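Local coordinates for protein IroE-like serine hydrolase (Shewanella oneidensis, PDB 3GFF) that probably hydrolyses ester bonds as a serine hydrolase of the esterase D family, resembling the siderophore esterase IroE, at residues A[149-158]-A[179-187]; A[196-204]-A[216-227]. All coordinates share one frame; numbering follows the deposited sequence.

Interaction 1 (A[149-158]-A[179-187])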
loop_
_atom_site.group_PDB
_atom_site.type_symbol
_atom_site.label_atom_id
_atom_site.label_comp_id
_atom_site.label_asym_id
_atom_site.label_seq_id
_atom_site.Cartn_x
_atom_site.Cartn_y
_atom_site.Cartn_z
ATOM N N LEU A 149 -8.262 16.268 -11.508
ATOM C CA LEU A 149 -8.982 17.187 -12.382
ATOM C C LEU A 149 -8.804 16.779 -13.826
ATOM O O LEU A 149 -9.681 17.058 -14.624
ATOM C CB LEU A 149 -8.506 18.638 -12.219
ATOM C CG LEU A 149 -8.856 19.342 -10.923
ATOM C CD1 LEU A 149 -8.060 20.626 -10.782
ATOM C CD2 LEU A 149 -10.374 19.597 -10.893
ATOM N N VAL A 150 -7.664 16.153 -14.149
ATOM C CA VAL A 150 -7.395 15.640 -15.500
ATOM C C VAL A 150 -8.369 14.484 -15.788
ATOM O O VAL A 150 -8.965 14.408 -16.874
ATOM C CB VAL A 150 -5.960 15.157 -15.656
ATOM C CG1 VAL A 150 -5.772 14.505 -17.035
ATOM C CG2 VAL A 150 -4.961 16.288 -15.422
ATOM N N ALA A 151 -8.507 13.578 -14.814
ATOM C CA ALA A 151 -9.490 12.478 -14.879
ATOM C C ALA A 151 -10.875 13.053 -15.118
ATOM O O ALA A 151 -11.555 12.632 -16.039
ATOM C CB ALA A 151 -9.473 11.633 -13.606
HETATM N N MSE A 152 -11.273 14.060 -14.334
HETATM C CA MSE A 152 -12.619 14.657 -14.476
HETATM C C MSE A 152 -12.845 15.239 -15.854
HETATM O O MSE A 152 -13.911 15.060 -16.425
HETATM C CB MSE A 152 -12.867 15.753 -13.425
HETATM C CG MSE A 152 -12.951 15.261 -11.964
HETATM SE SE MSE A 152 -14.132 13.697 -11.732
HETATM C CE MSE A 152 -14.195 13.539 -9.853
ATOM N N GLU A 153 -11.846 15.960 -16.371
ATOM C CA GLU A 153 -11.932 16.601 -17.686
ATOM C C GLU A 153 -11.957 15.562 -18.842
ATOM O O GLU A 153 -12.696 15.693 -19.807
ATOM C CB GLU A 153 -10.794 17.611 -17.816
ATOM C CG GLU A 153 -10.860 18.514 -19.025
ATOM C CD GLU A 153 -12.072 19.436 -19.035
ATOM O OE1 GLU A 153 -12.893 19.431 -18.072
ATOM O OE2 GLU A 153 -12.206 20.151 -20.019
ATOM N N ALA A 154 -11.183 14.497 -18.707
ATOM C CA ALA A 154 -11.183 13.402 -19.671
ATOM C C ALA A 154 -12.611 12.850 -19.738
ATOM O O ALA A 154 -13.168 12.718 -20.825
ATOM C CB ALA A 154 -10.169 12.307 -19.254
ATOM N N LEU A 155 -13.207 12.574 -18.573
ATOM C CA LEU A 155 -14.592 12.126 -18.508
ATOM C C LEU A 155 -15.482 13.232 -19.064
ATOM O O LEU A 155 -16.223 13.007 -20.012
ATOM C CB LEU A 155 -14.993 11.707 -17.071
ATOM C CG LEU A 155 -16.347 11.004 -16.778
ATOM C CD1 LEU A 155 -16.417 9.580 -17.318
ATOM C CD2 LEU A 155 -16.644 10.974 -15.227
ATOM N N ARG A 156 -15.334 14.452 -18.555
ATOM C CA ARG A 156 -16.185 15.558 -18.995
ATOM C C ARG A 156 -16.224 15.772 -20.512
ATOM O O ARG A 156 -17.295 16.087 -21.073
ATOM C CB ARG A 156 -15.794 16.897 -18.329
ATOM C CG ARG A 156 -16.916 17.952 -18.448
ATOM C CD ARG A 156 -16.461 19.362 -18.026
ATOM N NE ARG A 156 -15.588 19.935 -19.041
ATOM C CZ ARG A 156 -15.992 20.618 -20.112
ATOM N NH1 ARG A 156 -17.276 20.882 -20.323
ATOM N NH2 ARG A 156 -15.090 21.079 -20.972
ATOM N N THR A 157 -15.075 15.614 -21.170
ATOM C CA THR A 157 -14.963 15.852 -22.615
ATOM C C THR A 157 -14.973 14.580 -23.500
ATOM O O THR A 157 -14.520 14.596 -24.646
ATOM C CB THR A 157 -13.708 16.698 -22.880
ATOM O OG1 THR A 157 -12.544 15.989 -22.437
ATOM C CG2 THR A 157 -13.808 17.991 -22.103
ATOM N N ASP A 158 -15.491 13.490 -22.943
ATOM C CA ASP A 158 -15.701 12.213 -23.628
ATOM C C ASP A 158 -14.486 11.633 -24.356
ATOM O O ASP A 158 -14.636 11.027 -25.397
ATOM C CB ASP A 158 -16.904 12.364 -24.551
ATOM C CG ASP A 158 -18.130 12.876 -23.796
ATOM O OD1 ASP A 158 -18.031 12.969 -22.565
ATOM O OD2 ASP A 158 -19.166 13.182 -24.410
ATOM N N TYR A 179 -15.600 25.695 -12.519
ATOM C CA TYR A 179 -15.294 24.407 -13.130
ATOM C C TYR A 179 -16.255 23.318 -12.665
ATOM O O TYR A 179 -16.766 22.538 -13.455
ATOM C CB TYR A 179 -13.813 23.972 -12.987
ATOM C CG TYR A 179 -13.591 22.620 -13.628
ATOM C CD1 TYR A 179 -13.781 22.457 -14.994
ATOM C CD2 TYR A 179 -13.270 21.486 -12.858
ATOM C CE1 TYR A 179 -13.656 21.254 -15.577
ATOM C CE2 TYR A 179 -13.113 20.255 -13.456
ATOM C CZ TYR A 179 -13.317 20.150 -14.815
ATOM O OH TYR A 179 -13.183 18.946 -15.439
ATOM N N LEU A 180 -16.504 23.284 -11.378
ATOM C CA LEU A 180 -17.378 22.295 -10.789
ATOM C C LEU A 180 -18.765 22.308 -11.457
ATOM O O LEU A 180 -19.337 21.260 -11.648
ATOM C CB LEU A 180 -17.476 22.562 -9.284
ATOM C CG LEU A 180 -18.390 21.665 -8.458
ATOM C CD1 LEU A 180 -17.935 20.192 -8.558
ATOM C CD2 LEU A 180 -18.396 22.158 -7.014
ATOM N N THR A 181 -19.300 23.491 -11.787
ATOM C CA THR A 181 -20.592 23.607 -12.457
ATOM C C THR A 181 -20.524 22.947 -13.815
ATOM O O THR A 181 -21.480 22.292 -14.219
ATOM C CB THR A 181 -21.028 25.089 -12.657
ATOM O OG1 THR A 181 -21.212 25.707 -11.386
ATOM C CG2 THR A 181 -22.316 25.173 -13.422
ATOM N N LEU A 182 -19.417 23.141 -14.539
ATOM C CA LEU A 182 -19.230 22.486 -15.849
ATOM C C LEU A 182 -19.285 20.976 -15.715
ATOM O O LEU A 182 -19.869 20.298 -16.561
ATOM C CB LEU A 182 -17.900 22.884 -16.486
ATOM C CG LEU A 182 -17.891 24.189 -17.269
ATOM C CD1 LEU A 182 -18.812 25.232 -16.671
ATOM C CD2 LEU A 182 -16.456 24.670 -17.419
ATOM N N LEU A 183 -18.690 20.455 -14.646
ATOM C CA LEU A 183 -18.729 19.007 -14.375
ATOM C C LEU A 183 -20.132 18.504 -14.078
ATOM O O LEU A 183 -20.550 17.467 -14.605
ATOM C CB LEU A 183 -17.839 18.611 -13.198
ATOM C CG LEU A 183 -16.425 18.159 -13.402
ATOM C CD1 LEU A 183 -15.953 17.643 -12.045
ATOM C CD2 LEU A 183 -16.358 17.061 -14.441
ATOM N N GLU A 184 -20.830 19.224 -13.201
ATOM C CA GLU A 184 -22.192 18.894 -12.846
ATOM C C GLU A 184 -23.091 18.876 -14.099
ATOM O O GLU A 184 -23.953 18.024 -14.222
ATOM C CB GLU A 184 -22.723 19.921 -11.845
ATOM C CG GLU A 184 -22.108 19.827 -10.447
ATOM C CD GLU A 184 -22.517 20.986 -9.556
ATOM O OE1 GLU A 184 -22.998 22.010 -10.077
ATOM O OE2 GLU A 184 -22.334 20.895 -8.341
ATOM N N GLU A 185 -22.905 19.851 -14.990
ATOM C CA GLU A 185 -23.646 19.923 -16.240
ATOM C C GLU A 185 -23.440 18.636 -17.053
ATOM O O GLU A 185 -24.378 18.096 -17.629
ATOM C CB GLU A 185 -23.214 21.145 -17.040
ATOM C CG GLU A 185 -23.700 22.419 -16.397
ATOM C CD GLU A 185 -23.406 23.704 -17.156
ATOM O OE1 GLU A 185 -22.779 23.692 -18.258
ATOM O OE2 GLU A 185 -23.849 24.746 -16.614
ATOM N N ARG A 186 -22.220 18.121 -17.052
ATOM C CA ARG A 186 -21.924 16.896 -17.783
ATOM C C ARG A 186 -22.644 15.683 -17.188
ATOM O O ARG A 186 -23.142 14.847 -17.934
ATOM C CB ARG A 186 -20.423 16.645 -17.826
ATOM C CG ARG A 186 -20.039 15.389 -18.595
ATOM C CD ARG A 186 -20.347 15.483 -20.039
ATOM N NE ARG A 186 -20.189 14.207 -20.757
ATOM C CZ ARG A 186 -21.153 13.303 -20.919
ATOM N NH1 ARG A 186 -22.336 13.521 -20.379
ATOM N NH2 ARG A 186 -20.947 12.179 -21.622
ATOM N N VAL A 187 -22.658 15.594 -15.857
ATOM C CA VAL A 187 -23.347 14.530 -15.079
ATOM C C VAL A 187 -24.860 14.478 -15.407
ATOM O O VAL A 187 -25.381 13.435 -15.821
ATOM C CB VAL A 187 -23.082 14.745 -13.548
ATOM C CG1 VAL A 187 -24.050 13.972 -12.662
ATOM C CG2 VAL A 187 -21.660 14.405 -13.213
HETATM O O HOH W 1 -19.838 20.306 -19.060
#
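Tyr179 of helix 179-187 slots between Leu149, Met152, Glu153 and Arg156 on helix 149-156, a knob-into-hole fit between two helices of an alpha/beta-hydrolase fold; helix 149-156 is part of helix 146-156, which leads out of the probable nucleophile elbow. The axes lie 10.2 Å apart at 41°. Arg156 returns the fit, wedged among Tyr179, Leu182, Leu183 and Arg186.

Apolar contacts line the interlock. Leu149 CD2 lies 3.8 Å from Tyr179 CE2, and Met152 CG meets Leu183 CD1 at 3.8 Å, the two side chains crossing at about a right angle.

Two side chains, one from each helix, converge on the Glu153 carboxylate. Tyr179 OH donates to the anti lone pair of Glu153 OE1 at 2.7 Å. On the syn side, from somewhat out of the carboxylate plane, Arg156 grips both oxygens side-on, its NE 2.9 Å from Glu153 OE1 and its NH2 on Glu153 OE2. A bend at chi3 (73°) turns the guanidinium back along its own helix to make this grip, which probably fixes the carboxylate's rotation. Arg156 NH1 reaches Leu182 O through a water.

A second salt bridge closes the C-terminal end, where Asp158, with positive phi, is the C-prime residue of a Schellman motif. Arg186, also bonded through NH1 to Gly190 O, presents NE and NH2 to a single oxygen, Asp158 OD1, at 3.1 and 3.2 Å, nearly in the guanidinium plane.

Interaction 2 (A[196-204]-A[216-227])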
loop_
_atom_site.group_PDB
_atom_site.type_symbol
_atom_site.label_atom_id
_atom_site.label_comp_id
_atom_site.label_asym_id
_atom_site.label_seq_id
_atom_site.Cartn_x
_atom_site.Cartn_y
_atom_site.Cartn_z
ATOM N N GLN A 196 -16.397 4.252 -16.325
ATOM C CA GLN A 196 -16.201 3.941 -14.902
ATOM C C GLN A 196 -15.409 5.041 -14.208
ATOM O O GLN A 196 -14.449 5.548 -14.748
ATOM C CB GLN A 196 -15.528 2.575 -14.705
ATOM C CG GLN A 196 -16.525 1.384 -14.935
ATOM C CD GLN A 196 -15.843 0.014 -14.889
ATOM O OE1 GLN A 196 -15.350 -0.465 -15.893
ATOM N NE2 GLN A 196 -15.879 -0.636 -13.750
ATOM N N LEU A 197 -15.866 5.411 -13.017
ATOM C CA LEU A 197 -15.251 6.427 -12.188
ATOM C C LEU A 197 -15.233 5.926 -10.739
ATOM O O LEU A 197 -16.241 5.424 -10.227
ATOM C CB LEU A 197 -16.031 7.752 -12.237
ATOM C CG LEU A 197 -15.542 8.820 -11.231
ATOM C CD1 LEU A 197 -14.135 9.360 -11.570
ATOM C CD2 LEU A 197 -16.542 9.946 -11.152
ATOM N N PHE A 198 -14.075 6.030 -10.109
ATOM C CA PHE A 198 -13.918 5.744 -8.673
ATOM C C PHE A 198 -13.394 7.010 -8.070
ATOM O O PHE A 198 -12.418 7.582 -8.582
ATOM C CB PHE A 198 -12.936 4.587 -8.421
ATOM C CG PHE A 198 -12.542 4.416 -6.960
ATOM C CD1 PHE A 198 -13.311 3.646 -6.103
ATOM C CD2 PHE A 198 -11.386 5.009 -6.473
ATOM C CE1 PHE A 198 -12.959 3.475 -4.777
ATOM C CE2 PHE A 198 -11.017 4.844 -5.160
ATOM C CZ PHE A 198 -11.819 4.078 -4.300
HETATM N N MSE A 199 -14.029 7.488 -7.005
HETATM C CA MSE A 199 -13.514 8.643 -6.255
HETATM C C MSE A 199 -13.043 8.244 -4.854
HETATM O O MSE A 199 -13.775 7.570 -4.105
HETATM C CB MSE A 199 -14.585 9.739 -6.099
HETATM C CG MSE A 199 -14.943 10.443 -7.372
HETATM SE SE MSE A 199 -16.410 11.667 -7.145
HETATM C CE MSE A 199 -15.621 12.853 -5.782
ATOM N N ALA A 200 -11.833 8.669 -4.486
ATOM C CA ALA A 200 -11.333 8.492 -3.113
ATOM C C ALA A 200 -11.520 9.873 -2.528
ATOM O O ALA A 200 -11.208 10.864 -3.201
ATOM C CB ALA A 200 -9.833 8.095 -3.067
ATOM N N ILE A 201 -12.022 9.946 -1.301
ATOM C CA ILE A 201 -12.271 11.215 -0.647
ATOM C C ILE A 201 -11.638 11.173 0.739
ATOM O O ILE A 201 -12.079 10.396 1.594
ATOM C CB ILE A 201 -13.801 11.535 -0.526
ATOM C CG1 ILE A 201 -14.478 11.438 -1.888
ATOM C CG2 ILE A 201 -14.011 12.940 0.102
ATOM C CD1 ILE A 201 -16.037 11.542 -1.883
ATOM N N ALA A 202 -10.605 12.002 0.951
ATOM C CA ALA A 202 -9.889 12.047 2.219
ATOM C C ALA A 202 -10.506 13.077 3.189
ATOM O O ALA A 202 -11.528 13.673 2.890
ATOM C CB ALA A 202 -8.389 12.330 1.982
ATOM N N ASN A 203 -9.864 13.272 4.344
ATOM C CA ASN A 203 -10.324 14.184 5.393
ATOM C C ASN A 203 -9.225 15.228 5.748
ATOM O O ASN A 203 -8.786 15.312 6.901
ATOM C CB ASN A 203 -10.713 13.340 6.617
ATOM C CG ASN A 203 -11.432 14.153 7.714
ATOM O OD1 ASN A 203 -12.002 15.193 7.444
ATOM N ND2 ASN A 203 -11.366 13.680 8.947
ATOM N N ASN A 204 -8.759 15.996 4.758
ATOM C CA ASN A 204 -7.662 16.969 4.978
ATOM C C ASN A 204 -8.191 18.159 5.794
ATOM O O ASN A 204 -9.260 18.701 5.452
ATOM C CB ASN A 204 -7.117 17.478 3.652
ATOM C CG ASN A 204 -5.707 18.052 3.762
ATOM O OD1 ASN A 204 -4.772 17.337 4.109
ATOM N ND2 ASN A 204 -5.540 19.316 3.398
ATOM N N HIS A 216 -12.501 21.843 0.603
ATOM C CA HIS A 216 -12.047 20.869 -0.396
ATOM C C HIS A 216 -12.779 19.512 -0.211
ATOM O O HIS A 216 -13.251 18.906 -1.187
ATOM C CB HIS A 216 -10.504 20.750 -0.297
ATOM C CG HIS A 216 -9.935 19.456 -0.795
ATOM N ND1 HIS A 216 -9.955 19.077 -2.124
ATOM C CD2 HIS A 216 -9.258 18.479 -0.137
ATOM C CE1 HIS A 216 -9.339 17.920 -2.252
ATOM N NE2 HIS A 216 -8.942 17.517 -1.058
ATOM N N LYS A 217 -12.842 19.033 1.030
ATOM C CA LYS A 217 -13.532 17.772 1.326
ATOM C C LYS A 217 -15.027 17.866 0.993
ATOM O O LYS A 217 -15.586 16.962 0.364
ATOM C CB LYS A 217 -13.366 17.393 2.786
ATOM C CG LYS A 217 -14.216 16.187 3.200
ATOM C CD LYS A 217 -14.020 15.765 4.610
ATOM C CE LYS A 217 -14.702 16.643 5.583
ATOM N NZ LYS A 217 -14.953 15.805 6.800
ATOM N N ASP A 218 -15.658 18.967 1.382
ATOM C CA ASP A 218 -17.094 19.141 1.150
ATOM C C ASP A 218 -17.449 19.155 -0.336
ATOM O O ASP A 218 -18.450 18.553 -0.726
ATOM C CB ASP A 218 -17.635 20.374 1.892
ATOM C CG ASP A 218 -17.388 20.303 3.369
ATOM O OD1 ASP A 218 -17.259 19.171 3.866
ATOM O OD2 ASP A 218 -17.309 21.360 4.042
ATOM N N LEU A 219 -16.625 19.807 -1.162
ATOM C CA LEU A 219 -16.797 19.790 -2.629
ATOM C C LEU A 219 -16.799 18.376 -3.158
ATOM O O LEU A 219 -17.611 18.057 -4.027
ATOM C CB LEU A 219 -15.707 20.609 -3.354
ATOM C CG LEU A 219 -16.066 22.060 -3.746
ATOM C CD1 LEU A 219 -17.026 22.719 -2.812
ATOM C CD2 LEU A 219 -14.861 22.903 -3.943
ATOM N N ASN A 220 -15.890 17.543 -2.645
ATOM C CA ASN A 220 -15.822 16.131 -3.044
ATOM C C ASN A 220 -17.030 15.286 -2.636
ATOM O O ASN A 220 -17.550 14.528 -3.450
ATOM C CB ASN A 220 -14.536 15.448 -2.545
ATOM C CG ASN A 220 -13.355 15.655 -3.493
ATOM O OD1 ASN A 220 -13.137 14.840 -4.377
ATOM N ND2 ASN A 220 -12.631 16.745 -3.337
ATOM N N LEU A 221 -17.426 15.389 -1.361
ATOM C CA LEU A 221 -18.541 14.626 -0.815
ATOM C C LEU A 221 -19.892 14.947 -1.475
ATOM O O LEU A 221 -20.726 14.055 -1.649
ATOM C CB LEU A 221 -18.660 14.883 0.692
ATOM C CG LEU A 221 -17.579 14.354 1.633
ATOM C CD1 LEU A 221 -17.798 14.973 3.040
ATOM C CD2 LEU A 221 -17.598 12.837 1.697
ATOM N N ALA A 222 -20.102 16.228 -1.788
ATOM C CA ALA A 222 -21.316 16.688 -2.416
ATOM C C ALA A 222 -21.407 16.268 -3.873
ATOM O O ALA A 222 -22.518 16.026 -4.383
ATOM C CB ALA A 222 -21.443 18.245 -2.293
ATOM N N PHE A 223 -20.260 16.190 -4.547
ATOM C CA PHE A 223 -20.243 15.807 -5.971
ATOM C C PHE A 223 -20.509 14.305 -6.098
ATOM O O PHE A 223 -21.252 13.881 -7.000
ATOM C CB PHE A 223 -18.934 16.262 -6.653
ATOM C CG PHE A 223 -18.880 15.989 -8.116
ATOM C CD1 PHE A 223 -19.712 16.676 -8.998
ATOM C CD2 PHE A 223 -17.990 15.073 -8.630
ATOM C CE1 PHE A 223 -19.690 16.406 -10.354
ATOM C CE2 PHE A 223 -17.960 14.813 -9.993
ATOM C CZ PHE A 223 -18.803 15.493 -10.848
ATOM N N ALA A 224 -19.922 13.529 -5.184
ATOM C CA ALA A 224 -20.129 12.078 -5.086
ATOM C C ALA A 224 -21.612 11.794 -4.800
ATOM O O ALA A 224 -22.221 10.944 -5.468
ATOM C CB ALA A 224 -19.231 11.452 -3.946
ATOM N N ASP A 225 -22.174 12.512 -3.808
ATOM C CA ASP A 225 -23.606 12.410 -3.471
ATOM C C ASP A 225 -24.442 12.740 -4.693
ATOM O O ASP A 225 -25.425 12.065 -4.956
ATOM C CB ASP A 225 -24.008 13.321 -2.303
ATOM C CG ASP A 225 -23.614 12.753 -0.934
ATOM O OD1 ASP A 225 -23.055 11.623 -0.888
ATOM O OD2 ASP A 225 -23.863 13.438 0.107
ATOM N N LYS A 226 -24.028 13.749 -5.463
ATOM C CA LYS A 226 -24.756 14.119 -6.679
ATOM C C LYS A 226 -24.670 13.015 -7.721
ATOM O O LYS A 226 -25.688 12.659 -8.318
ATOM C CB LYS A 226 -24.302 15.467 -7.247
ATOM C CG LYS A 226 -25.033 15.888 -8.517
ATOM C CD LYS A 226 -24.621 17.272 -8.987
ATOM C CE LYS A 226 -25.428 18.334 -8.347
ATOM N NZ LYS A 226 -26.802 18.327 -8.951
ATOM N N LEU A 227 -23.484 12.450 -7.921
ATOM C CA LEU A 227 -23.323 11.341 -8.867
ATOM C C LEU A 227 -24.182 10.114 -8.457
ATOM O O LEU A 227 -24.777 9.436 -9.299
ATOM C CB LEU A 227 -21.854 10.938 -8.991
ATOM C CG LEU A 227 -20.930 11.747 -9.904
ATOM C CD1 LEU A 227 -19.544 11.421 -9.605
ATOM C CD2 LEU A 227 -21.209 11.471 -11.374
HETATM O O HOH W 2 -10.450 19.720 3.216
#
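The Phe223 ring receives the selenium of Met199 (selenomethionine) obliquely, with SE 4.0 Å from Phe223 CD2: a Met-aromatic contact 73° off the ring normal. Leu227 CG lies over one face of the same ring, offset toward its rim. The His216 ring meets Asn204 CB at its edge, while its NE2 is bonded to Asp169 and its ring meets that of His247 roughly perpendicular; both partners belong to a probable Ser-His-Asp triad.

Strand 196-201 packs on helix 216-227, running roughly antiparallel to it, at 147°. Its alternate residues Leu197, Met199 and Ile201 point toward the helix. Leu227 CD1 touches both Leu197 CD2, at 3.7 Å, and Met199 SE. Bent at its last torsion, Met199 folds its methyl CE over to Asn220 O and OD1, 3.5 Å from each. Ile201 divides its branches, CG2 going to Asn220 CB and Leu221 CD2, CD1 to Ala224 CB at 3.8 Å. The Asn220 amide turns back along the helix, its ND2 giving a nearly straight bond (174°) to His216 O from above the carbonyl plane and another to Thr170 O.

Lys217 of the helix runs alongside Asn203, in the loop after the strand, pointing the same way, and Lys217 NZ donates to Asn203 OD1 at 3.1 Å from above the carbonyl plane; Tyr241 OH is a further partner of NZ, and Asn203 ND2 bonds Pro243 O. With a leucine in place of Lys217 the amino group is gone, and Asn203 OD1 and Tyr241 OH would probably lose the partner that ties loop to helix.

In the central sheet the strand runs between strands 164-168 and 235-241. Phe237 of the latter touches Leu197, Met199 and Leu227, and helix 178-189 packs on Phe223 and Leu227.

How the interactions relate
Helix 178-189 joins the two contacts: it supplies one side of interaction 1, leads along the chain toward the strand of interaction 2, and packs against that contact's helix. Val187 CG2 meets Leu227 CD2 at 3.5 Å, and Leu183 CD1 meets Phe223 CZ at 3.8 Å. Both contacts are largely buried, yet they illustrate how chemistry follows place. Interaction 1, helix on helix, combines an apolar strip with a buried carboxylate network and a salt bridge at its more exposed end. Interaction 2, helix on sheet, is apolar along the strand and turns polar in the loop beyond it, near the probable catalytic triad.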